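Local atomic coordinates of 6-phospho-beta-d glycosidase (Streptococcus pyogenes, PDB entry 5FOO), a protein that probably hydrolyses 6-phosphorylated beta-glucosides, as a glycoside hydrolase of family 1, and binds 6-phosphocyclophellitol in its active-site pocket. Residues Asn164-Val169 with Asp250-Ala255; Val192-Ala197 with Pro280-Leu285; Leu246-Leu251 with Trp321-Tyr326. The protein carries 1 engineered substitution. All blocks are in the same frame, centred on the assembly; numbering follows the deposited sequence.

Contact 1 (Asn164-Val169 with Asp250-Ala255); sequences NEPMVV and DLFMEA. With JAZ (6-phosphocyclophellitol), chain G.
F252, P166 and M167 carry this contact, which packs two helices on the outside of the (beta/alpha)8 barrel of a family 1 glycoside hydrolase. The F252 ring takes the largest share of the buried surface. P166 lies over one of its faces, with CG 3.7 Å from the ring centroid and only 6° off the ring normal, a CH-pi contact centred on the ring. The opposite face is covered from within its own helix by L251 CD2, so the ring is sandwiched between a proline and a leucine. M167 approaches the same ring differently: its backbone N comes obliquely to within 3.5 Å of F252 CE2, and its side chain crosses the ring obliquely, CB and CE both meeting the CE2 corner. CG of M167 is anti to the backbone N (chi1 -175°), and the turns at chi2 and chi3 bring CE to 3.8 Å from F252 CE2. The same methyl is 4.1 Å from L251 CD1. No hydrogen bond joins the segments, and all four touching residues are buried; L223 of strand 218-224 and L196 of helix 186-208 also pack on P166 and F252.

The residues just before P166 turn the other way, into the pocket. E165 is the N-cap of helix 166-174, and the N-E-P sequence at the end of barrel strand 4 matches the family 1 motif that holds the acid/base glutamate, a role E165 probably fills here. Its OE2 is held by N224 and Y299. N164 ND2 donates to E165 OE1 at 3.0 Å, meeting it on the anti side of the carboxylate. That oxygen in turn accepts from the bound ligand, with E165 OE1 3.1 Å from O17 of 6-phosphocyclophellitol.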
loop_
_atom_site.group_PDB
_atom_site.type_symbol
_atom_site.label_atom_id
_atom_site.label_comp_id
_atom_site.label_asym_id
_atom_site.label_seq_id
_atom_site.Cartn_x
_atom_site.Cartn_y
_atom_site.Cartn_z
ATOM N N ASN A 164 0.858 4.361 1.691
ATOM C CA ASN A 164 0.817 3.177 0.883
ATOM C C ASN A 164 0.898 3.558 -0.591
ATOM O O ASN A 164 0.037 4.293 -1.094
ATOM C CB ASN A 164 -0.489 2.436 1.123
ATOM C CG ASN A 164 -0.616 1.217 0.239
ATOM O OD1 ASN A 164 -0.095 0.144 0.558
ATOM N ND2 ASN A 164 -1.298 1.377 -0.880
ATOM N N GLU A 165 1.910 3.062 -1.259
ATOM C CA GLU A 165 2.077 3.160 -2.716
ATOM C C GLU A 165 1.746 4.522 -3.306
ATOM O O GLU A 165 0.743 4.697 -4.049
ATOM C CB GLU A 165 1.299 2.068 -3.437
ATOM C CG GLU A 165 1.652 0.659 -3.061
ATOM C CD GLU A 165 0.567 -0.373 -3.543
ATOM O OE1 GLU A 165 -0.707 -0.336 -3.214
ATOM O OE2 GLU A 165 1.029 -1.271 -4.242
ATOM N N PRO A 166 2.585 5.496 -2.975
ATOM C CA PRO A 166 2.367 6.783 -3.487
ATOM C C PRO A 166 2.371 6.871 -5.011
ATOM O O PRO A 166 1.604 7.698 -5.548
ATOM C CB PRO A 166 3.445 7.614 -2.830
ATOM C CG PRO A 166 4.538 6.679 -2.574
ATOM C CD PRO A 166 3.785 5.455 -2.132
ATOM N N MET A 167 3.101 6.007 -5.712
ATOM C CA MET A 167 3.028 6.050 -7.211
ATOM C C MET A 167 1.661 5.606 -7.742
ATOM O O MET A 167 1.283 5.961 -8.830
ATOM C CB MET A 167 4.139 5.200 -7.874
ATOM C CG MET A 167 4.186 5.320 -9.440
ATOM S SD MET A 167 4.361 7.042 -9.921
ATOM C CE MET A 167 6.113 7.190 -9.833
ATOM N N VAL A 168 0.943 4.765 -6.997
ATOM C CA VAL A 168 -0.430 4.392 -7.317
ATOM C C VAL A 168 -1.382 5.611 -7.202
ATOM O O VAL A 168 -2.293 5.748 -7.983
ATOM C CB VAL A 168 -0.946 3.189 -6.487
ATOM C CG1 VAL A 168 -2.400 2.908 -6.772
ATOM C CG2 VAL A 168 -0.100 1.928 -6.779
ATOM N N VAL A 169 -1.173 6.485 -6.233
ATOM C CA VAL A 169 -1.924 7.737 -6.161
ATOM C C VAL A 169 -1.622 8.655 -7.385
ATOM O O VAL A 169 -2.544 9.272 -7.943
ATOM C CB VAL A 169 -1.569 8.494 -4.876
ATOM C CG1 VAL A 169 -2.154 9.894 -4.866
ATOM C CG2 VAL A 169 -2.108 7.743 -3.672
ATOM N N ASP A 250 12.370 3.507 -8.937
ATOM C CA ASP A 250 13.483 4.312 -8.443
ATOM C C ASP A 250 13.119 5.640 -7.844
ATOM O O ASP A 250 13.742 6.030 -6.846
ATOM C CB ASP A 250 14.518 4.532 -9.490
ATOM C CG ASP A 250 15.182 3.279 -9.934
ATOM O OD1 ASP A 250 14.779 2.148 -9.557
ATOM O OD2 ASP A 250 16.089 3.427 -10.734
ATOM N N LEU A 251 12.135 6.344 -8.421
ATOM C CA LEU A 251 11.781 7.696 -7.964
ATOM C C LEU A 251 11.554 7.621 -6.429
ATOM O O LEU A 251 12.222 8.269 -5.658
ATOM C CB LEU A 251 10.515 8.196 -8.682
ATOM C CG LEU A 251 10.141 9.670 -8.527
ATOM C CD1 LEU A 251 8.960 10.062 -9.440
ATOM C CD2 LEU A 251 9.758 10.018 -7.107
ATOM N N PHE A 252 10.604 6.816 -6.000
ATOM C CA PHE A 252 10.262 6.824 -4.582
ATOM C C PHE A 252 11.293 6.053 -3.709
ATOM O O PHE A 252 11.482 6.428 -2.545
ATOM C CB PHE A 252 8.835 6.339 -4.326
ATOM C CG PHE A 252 7.762 7.343 -4.696
ATOM C CD1 PHE A 252 7.589 8.504 -3.980
ATOM C CD2 PHE A 252 6.909 7.109 -5.789
ATOM C CE1 PHE A 252 6.588 9.435 -4.307
ATOM C CE2 PHE A 252 5.936 8.052 -6.161
ATOM C CZ PHE A 252 5.760 9.207 -5.405
ATOM N N MET A 253 11.897 4.987 -4.234
ATOM C CA MET A 253 12.909 4.226 -3.487
ATOM C C MET A 253 14.161 5.036 -3.205
ATOM O O MET A 253 14.619 5.052 -2.088
ATOM C CB MET A 253 13.308 2.943 -4.164
ATOM C CG MET A 253 12.277 1.837 -4.044
ATOM S SD MET A 253 12.141 1.137 -2.383
ATOM C CE MET A 253 13.742 0.347 -2.247
ATOM N N GLU A 254 14.666 5.738 -4.221
ATOM C CA GLU A 254 15.853 6.549 -4.092
ATOM C C GLU A 254 15.582 7.649 -3.115
ATOM O O GLU A 254 16.417 7.909 -2.283
ATOM C CB GLU A 254 16.369 7.096 -5.430
ATOM C CG GLU A 254 16.982 6.056 -6.352
ATOM C CD GLU A 254 18.166 5.345 -5.723
ATOM O OE1 GLU A 254 18.934 5.993 -4.979
ATOM O OE2 GLU A 254 18.316 4.139 -5.990
ATOM N N ALA A 255 14.436 8.319 -3.221
ATOM C CA ALA A 255 14.088 9.351 -2.262
ATOM C C ALA A 255 13.893 8.818 -0.820
ATOM O O ALA A 255 14.400 9.409 0.123
ATOM C CB ALA A 255 12.857 10.085 -2.687
HETATM C C2 JAZ G . -5.871 -3.266 -2.714
HETATM C C3 JAZ G . -4.976 -2.585 -1.657
HETATM C C4 JAZ G . -3.635 -2.186 -2.264
HETATM C C5 JAZ G . -2.885 -3.371 -2.855
HETATM C C6 JAZ G . -3.771 -4.138 -3.812
HETATM C C7 JAZ G . -5.122 -4.503 -3.196
HETATM C C8 JAZ G . -5.952 -5.403 -4.108
HETATM O O9 JAZ G . -6.232 -4.662 -5.293
HETATM P P10 JAZ G . -7.586 -4.942 -6.075
HETATM O O11 JAZ G . -7.553 -3.966 -7.197
HETATM O O12 JAZ G . -8.741 -4.970 -5.162
HETATM O O13 JAZ G . -7.484 -6.323 -6.558
HETATM O O14 JAZ G . -3.922 -3.396 -5.029
HETATM O O15 JAZ G . -7.103 -3.705 -2.133
HETATM O O16 JAZ G . -5.652 -1.427 -1.236
HETATM O O17 JAZ G . -2.837 -1.534 -1.292
#

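Contact 2 (Val192-Ala197 with Pro280-Leu285); sequences VAYNLA and PEELAL
A polar bond between Y194 and E282 is the main link between the segments. The Y194 hydroxyl donates to the carboxylate, with OH 2.5 Å from E282 OE1, a short bond that uses the anti lone pair of that oxygen. OE1 lies at the edge of the phenol ring, near its plane, and the ring and carboxylate planes are 39° apart. The carboxylate of E282 is turned at chi3 (1°) so that OE1 eclipses CB and meets a hydroxyl lying beside CB, while Y194 has CG anti to its backbone N (chi1 171°), which directs the ring out from helix 186-208. The same OE1 forms a salt bridge with K136, so one carboxylate oxygen takes both a phenol and an ammonium group; the lysine would be expected to favour the charged form of E282.

The apolar share is small. L283 sends CD2 to the rim of the phenol ring, 4.1 Å from Y194 CE2, and the two side chains cross at about a right angle. Aromatic packing comes from outside the segments, where the ring of Y194 stacks with W276.

Helix 280-288 is thus joined by its first turn to the first half of helix 186-208, at the partly buried periphery of the barrel. On other sides of helix 186-208, V192, A193 and L196 pack against V170 of helix 166-174, and A193, L196 and A197 against F252 of helix 235-258.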
loop_
_atom_site.group_PDB
_atom_site.type_symbol
_atom_site.label_atom_id
_atom_site.label_comp_id
_atom_site.label_asym_id
_atom_site.label_seq_id
_atom_site.Cartn_x
_atom_site.Cartn_y
_atom_site.Cartn_z
ATOM N N VAL A 192 2.902 16.042 -8.265
ATOM C CA VAL A 192 2.342 15.197 -7.208
ATOM C C VAL A 192 3.343 14.170 -6.673
ATOM O O VAL A 192 3.433 14.020 -5.446
ATOM C CB VAL A 192 1.003 14.568 -7.640
ATOM C CG1 VAL A 192 0.509 13.454 -6.724
ATOM C CG2 VAL A 192 -0.085 15.663 -7.643
ATOM N N ALA A 193 4.094 13.499 -7.565
ATOM C CA ALA A 193 5.106 12.558 -7.155
ATOM C C ALA A 193 6.190 13.229 -6.291
ATOM O O ALA A 193 6.523 12.721 -5.222
ATOM C CB ALA A 193 5.719 11.890 -8.351
ATOM N N TYR A 194 6.703 14.383 -6.735
ATOM C CA TYR A 194 7.656 15.117 -5.894
ATOM C C TYR A 194 7.017 15.487 -4.535
ATOM O O TYR A 194 7.656 15.350 -3.478
ATOM C CB TYR A 194 8.164 16.372 -6.591
ATOM C CG TYR A 194 8.979 17.293 -5.728
ATOM C CD1 TYR A 194 8.390 18.242 -4.973
ATOM C CD2 TYR A 194 10.366 17.185 -5.699
ATOM C CE1 TYR A 194 9.153 19.089 -4.163
ATOM C CE2 TYR A 194 11.151 18.016 -4.915
ATOM C CZ TYR A 194 10.541 18.951 -4.128
ATOM O OH TYR A 194 11.322 19.721 -3.381
ATOM N N ASN A 195 5.748 15.917 -4.563
ATOM C CA ASN A 195 5.115 16.415 -3.361
ATOM C C ASN A 195 4.884 15.270 -2.361
ATOM O O ASN A 195 5.055 15.454 -1.156
ATOM C CB ASN A 195 3.817 17.159 -3.658
ATOM C CG ASN A 195 4.039 18.534 -4.292
ATOM O OD1 ASN A 195 5.173 19.043 -4.429
ATOM N ND2 ASN A 195 2.940 19.141 -4.687
ATOM N N LEU A 196 4.563 14.075 -2.861
ATOM C CA LEU A 196 4.424 12.880 -1.992
ATOM C C LEU A 196 5.731 12.447 -1.321
ATOM O O LEU A 196 5.761 12.079 -0.114
ATOM C CB LEU A 196 3.792 11.748 -2.778
ATOM C CG LEU A 196 2.319 11.997 -3.057
ATOM C CD1 LEU A 196 1.876 11.022 -4.131
ATOM C CD2 LEU A 196 1.464 11.795 -1.830
ATOM N N ALA A 197 6.812 12.531 -2.087
ATOM C CA ALA A 197 8.150 12.240 -1.580
ATOM C C ALA A 197 8.620 13.264 -0.533
ATOM O O ALA A 197 9.190 12.881 0.455
ATOM C CB ALA A 197 9.144 12.208 -2.708
ATOM N N PRO A 280 15.978 24.341 -2.962
ATOM C CA PRO A 280 17.114 23.718 -2.283
ATOM C C PRO A 280 16.835 23.254 -0.826
ATOM O O PRO A 280 17.396 22.223 -0.382
ATOM C CB PRO A 280 18.225 24.809 -2.341
ATOM C CG PRO A 280 17.768 25.778 -3.386
ATOM C CD PRO A 280 16.259 25.737 -3.354
ATOM N N GLU A 281 15.979 23.966 -0.093
ATOM C CA GLU A 281 15.634 23.623 1.316
ATOM C C GLU A 281 14.849 22.296 1.380
ATOM O O GLU A 281 15.052 21.440 2.223
ATOM C CB GLU A 281 14.780 24.751 1.959
ATOM C CG GLU A 281 15.442 26.138 2.149
ATOM C CD GLU A 281 15.722 26.954 0.834
ATOM O OE1 GLU A 281 15.037 26.829 -0.230
ATOM O OE2 GLU A 281 16.682 27.750 0.863
ATOM N N GLU A 282 13.963 22.117 0.425
ATOM C CA GLU A 282 13.160 20.896 0.296
ATOM C C GLU A 282 14.033 19.768 -0.055
ATOM O O GLU A 282 13.954 18.758 0.629
ATOM C CB GLU A 282 12.029 21.010 -0.726
ATOM C CG GLU A 282 10.971 22.017 -0.306
ATOM C CD GLU A 282 9.952 22.317 -1.411
ATOM O OE1 GLU A 282 10.048 21.731 -2.515
ATOM O OE2 GLU A 282 9.076 23.167 -1.197
ATOM N N LEU A 283 14.950 19.953 -1.005
ATOM C CA LEU A 283 15.874 18.877 -1.345
ATOM C C LEU A 283 16.802 18.408 -0.188
ATOM O O LEU A 283 17.120 17.206 -0.070
ATOM C CB LEU A 283 16.708 19.201 -2.584
ATOM C CG LEU A 283 15.836 19.339 -3.854
ATOM C CD1 LEU A 283 16.591 19.953 -5.047
ATOM C CD2 LEU A 283 15.204 18.023 -4.233
ATOM N N ALA A 284 17.215 19.353 0.641
ATOM C CA ALA A 284 18.030 19.048 1.828
ATOM C C ALA A 284 17.174 18.353 2.905
ATOM O O ALA A 284 17.653 17.411 3.552
ATOM C CB ALA A 284 18.667 20.332 2.377
ATOM N N LEU A 285 15.907 18.752 3.054
ATOM C CA LEU A 285 14.969 18.045 3.980
ATOM C C LEU A 285 14.853 16.598 3.554
ATOM O O LEU A 285 14.982 15.704 4.385
ATOM C CB LEU A 285 13.591 18.721 4.043
ATOM C CG LEU A 285 12.945 19.190 5.336
ATOM C CD1 LEU A 285 13.971 19.624 6.375
ATOM C CD2 LEU A 285 11.970 20.350 5.071
#

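Contact 3 (Leu246-Leu251 with Trp321-Tyr326); sequences LWNNDL and WYYDPY. With EDO (1,2-ethanediol), chain L.
N248 ND2 is gripped by two acceptors: the hydroxyl of Y323 across the contact and the carbonyl oxygen of A244, one turn earlier in the same helix. The bond from N248 ND2 to Y323 OH is 3.0 Å long and nearly straight, with an N-H...O angle of 176°, and the hydroxyl lies in the amide plane. The side chains come from opposite directions, and the amide and phenol planes stand 73° apart. Two acceptors on one NH2 group would hold the rotation of the amide.

The Y323 ring gets there through an uncommon rotamer: CG sits between the backbone N and the carbonyl carbon (chi1 61°), which carries the phenol from its loop toward helix 235-258. There A240, F243 and A244 pack against it, as does V304 of strand 302-305. W247 adds a loose van der Waals touch, its CD1 approaching the hydroxyl obliquely, 4.3 Å from Y323 OH. The indole NE1 of W247 is bonded to E171 of helix 166-174, and its ring meets W317 edge-to-face.

On the far side of Y323, a 1,2-ethanediol, probably from the crystallisation liquor, lies by its carbonyl and by D324. Strand 324-325 pairs antiparallel with strand 302-305 in a small mixed sheet. The contact thus ties a barrel-flanking helix to an excursion that follows barrel strand 6 of the (beta/alpha)8 fold.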
loop_
_atom_site.group_PDB
_atom_site.type_symbol
_atom_site.label_atom_id
_atom_site.label_comp_id
_atom_site.label_asym_id
_atom_site.label_seq_id
_atom_site.Cartn_x
_atom_site.Cartn_y
_atom_site.Cartn_z
ATOM N N LEU A 246 13.009 3.183 -13.628
ATOM C CA LEU A 246 13.339 4.523 -13.127
ATOM C C LEU A 246 12.149 5.255 -12.525
ATOM O O LEU A 246 12.287 5.888 -11.467
ATOM C CB LEU A 246 13.931 5.447 -14.186
ATOM C CG LEU A 246 15.362 5.312 -14.623
ATOM C CD1 LEU A 246 15.580 6.303 -15.760
ATOM C CD2 LEU A 246 16.291 5.634 -13.469
ATOM N N TRP A 247 11.027 5.232 -13.259
ATOM C CA TRP A 247 9.790 5.847 -12.866
ATOM C C TRP A 247 9.054 5.042 -11.784
ATOM O O TRP A 247 8.760 5.583 -10.737
ATOM C CB TRP A 247 8.857 6.092 -14.100
ATOM C CG TRP A 247 7.529 6.627 -13.738
ATOM C CD1 TRP A 247 6.373 5.900 -13.667
ATOM C CD2 TRP A 247 7.163 7.986 -13.426
ATOM N NE1 TRP A 247 5.345 6.689 -13.281
ATOM C CE2 TRP A 247 5.807 7.977 -13.099
ATOM C CE3 TRP A 247 7.858 9.195 -13.344
ATOM C CZ2 TRP A 247 5.133 9.109 -12.747
ATOM C CZ3 TRP A 247 7.183 10.315 -13.001
ATOM C CH2 TRP A 247 5.833 10.274 -12.690
ATOM N N ASN A 248 8.702 3.800 -12.068
ATOM C CA ASN A 248 7.786 3.056 -11.190
ATOM C C ASN A 248 8.431 2.616 -9.861
ATOM O O ASN A 248 7.721 2.397 -8.899
ATOM C CB ASN A 248 7.141 1.839 -11.887
ATOM C CG ASN A 248 6.261 2.250 -13.055
ATOM O OD1 ASN A 248 5.142 2.731 -12.862
ATOM N ND2 ASN A 248 6.801 2.155 -14.277
ATOM N N ASN A 249 9.749 2.467 -9.846
ATOM C CA ASN A 249 10.475 1.989 -8.671
ATOM C C ASN A 249 11.433 3.045 -8.108
ATOM O O ASN A 249 11.287 3.435 -6.934
ATOM C CB ASN A 249 11.188 0.673 -8.969
ATOM C CG ASN A 249 10.193 -0.428 -9.317
ATOM O OD1 ASN A 249 9.010 -0.310 -9.020
ATOM N ND2 ASN A 249 10.653 -1.471 -9.903
ATOM N N ASP A 250 12.370 3.507 -8.937
ATOM C CA ASP A 250 13.483 4.312 -8.443
ATOM C C ASP A 250 13.119 5.640 -7.844
ATOM O O ASP A 250 13.742 6.030 -6.846
ATOM C CB ASP A 250 14.518 4.532 -9.490
ATOM C CG ASP A 250 15.182 3.279 -9.934
ATOM O OD1 ASP A 250 14.779 2.148 -9.557
ATOM O OD2 ASP A 250 16.089 3.427 -10.734
ATOM N N LEU A 251 12.135 6.344 -8.421
ATOM C CA LEU A 251 11.781 7.696 -7.964
ATOM C C LEU A 251 11.554 7.621 -6.429
ATOM O O LEU A 251 12.222 8.269 -5.658
ATOM C CB LEU A 251 10.515 8.196 -8.682
ATOM C CG LEU A 251 10.141 9.670 -8.527
ATOM C CD1 LEU A 251 8.960 10.062 -9.440
ATOM C CD2 LEU A 251 9.758 10.018 -7.107
ATOM N N TRP A 321 5.126 6.816 -22.611
ATOM C CA TRP A 321 5.829 7.225 -23.814
ATOM C C TRP A 321 7.003 6.310 -24.072
ATOM O O TRP A 321 7.398 6.221 -25.192
ATOM C CB TRP A 321 6.468 8.621 -23.688
ATOM C CG TRP A 321 5.530 9.876 -23.715
ATOM C CD1 TRP A 321 4.180 9.899 -23.628
ATOM C CD2 TRP A 321 5.956 11.252 -23.815
ATOM N NE1 TRP A 321 3.730 11.211 -23.684
ATOM C CE2 TRP A 321 4.806 12.050 -23.809
ATOM C CE3 TRP A 321 7.203 11.869 -23.942
ATOM C CZ2 TRP A 321 4.859 13.462 -23.905
ATOM C CZ3 TRP A 321 7.265 13.261 -24.012
ATOM C CH2 TRP A 321 6.101 14.040 -23.976
ATOM N N TYR A 322 7.632 5.727 -23.036
ATOM C CA TYR A 322 8.866 4.985 -23.207
ATOM C C TYR A 322 8.711 3.463 -23.106
ATOM O O TYR A 322 9.715 2.756 -23.214
ATOM C CB TYR A 322 9.928 5.481 -22.211
ATOM C CG TYR A 322 10.234 6.931 -22.400
ATOM C CD1 TYR A 322 10.953 7.356 -23.485
ATOM C CD2 TYR A 322 9.678 7.899 -21.554
ATOM C CE1 TYR A 322 11.170 8.715 -23.718
ATOM C CE2 TYR A 322 9.911 9.258 -21.746
ATOM C CZ TYR A 322 10.646 9.672 -22.845
ATOM O OH TYR A 322 10.908 11.026 -23.066
ATOM N N TYR A 323 7.499 2.956 -22.872
ATOM C CA TYR A 323 7.299 1.513 -22.790
ATOM C C TYR A 323 5.815 1.216 -22.889
ATOM O O TYR A 323 5.041 2.053 -22.563
ATOM C CB TYR A 323 7.864 0.942 -21.441
ATOM C CG TYR A 323 7.223 1.509 -20.175
ATOM C CD1 TYR A 323 6.061 0.953 -19.651
ATOM C CD2 TYR A 323 7.749 2.642 -19.549
ATOM C CE1 TYR A 323 5.406 1.503 -18.513
ATOM C CE2 TYR A 323 7.121 3.211 -18.409
ATOM C CZ TYR A 323 5.965 2.621 -17.889
ATOM O OH TYR A 323 5.382 3.144 -16.789
ATOM N N ASP A 324 5.483 -0.004 -23.305
ATOM C CA ASP A 324 4.167 -0.558 -23.293
ATOM C C ASP A 324 4.179 -1.781 -22.370
ATOM O O ASP A 324 5.208 -2.438 -22.229
ATOM C CB ASP A 324 3.765 -1.135 -24.693
ATOM C CG ASP A 324 3.545 -0.066 -25.772
ATOM O OD1 ASP A 324 3.679 1.138 -25.511
ATOM O OD2 ASP A 324 3.281 -0.465 -26.920
ATOM N N PRO A 325 3.023 -2.123 -21.806
ATOM C CA PRO A 325 2.859 -3.401 -21.134
ATOM C C PRO A 325 3.112 -4.541 -22.078
ATOM O O PRO A 325 2.749 -4.439 -23.234
ATOM C CB PRO A 325 1.376 -3.385 -20.726
ATOM C CG PRO A 325 1.065 -1.964 -20.543
ATOM C CD PRO A 325 1.882 -1.231 -21.588
ATOM N N TYR A 326 3.706 -5.644 -21.605
ATOM C CA TYR A 326 3.920 -6.788 -22.448
ATOM C C TYR A 326 3.309 -8.021 -21.788
ATOM O O TYR A 326 3.390 -8.182 -20.561
ATOM C CB TYR A 326 5.404 -6.928 -22.736
ATOM C CG TYR A 326 5.797 -8.224 -23.380
ATOM C CD1 TYR A 326 5.440 -8.499 -24.699
ATOM C CD2 TYR A 326 6.473 -9.212 -22.659
ATOM C CE1 TYR A 326 5.822 -9.697 -25.300
ATOM C CE2 TYR A 326 6.825 -10.425 -23.228
ATOM C CZ TYR A 326 6.473 -10.655 -24.551
ATOM O OH TYR A 326 6.812 -11.805 -25.143
HETATM C C1 EDO L . 1.194 1.632 -23.544
HETATM O O1 EDO L . 0.058 1.279 -24.394
HETATM C C2 EDO L . 1.894 2.917 -24.024
HETATM O O2 EDO L . 3.361 2.967 -24.029
#

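How the contacts relate
Helix 235-258 is common to contacts 1 and 3, which share D250 and L251 and have centres 12 Å apart; M167 CE approaches W247 O to 3.2 Å where they meet. Contact 2 lies 12 Å from contact 1, centre to centre, and joins it through helix 186-208: F252 CE1 is 3.4 Å from A193 O, and L251 CD1 is 3.9 Å from A193 CB. Contacts 2 and 3 are farther apart, about 21 Å between centres, yet that same L251-A193 pair bridges them. Only contact 1 contains pocket residues, N164 and E165; in contact 3 the N248 side chain stays about 13 Å from the 6-phosphocyclophellitol.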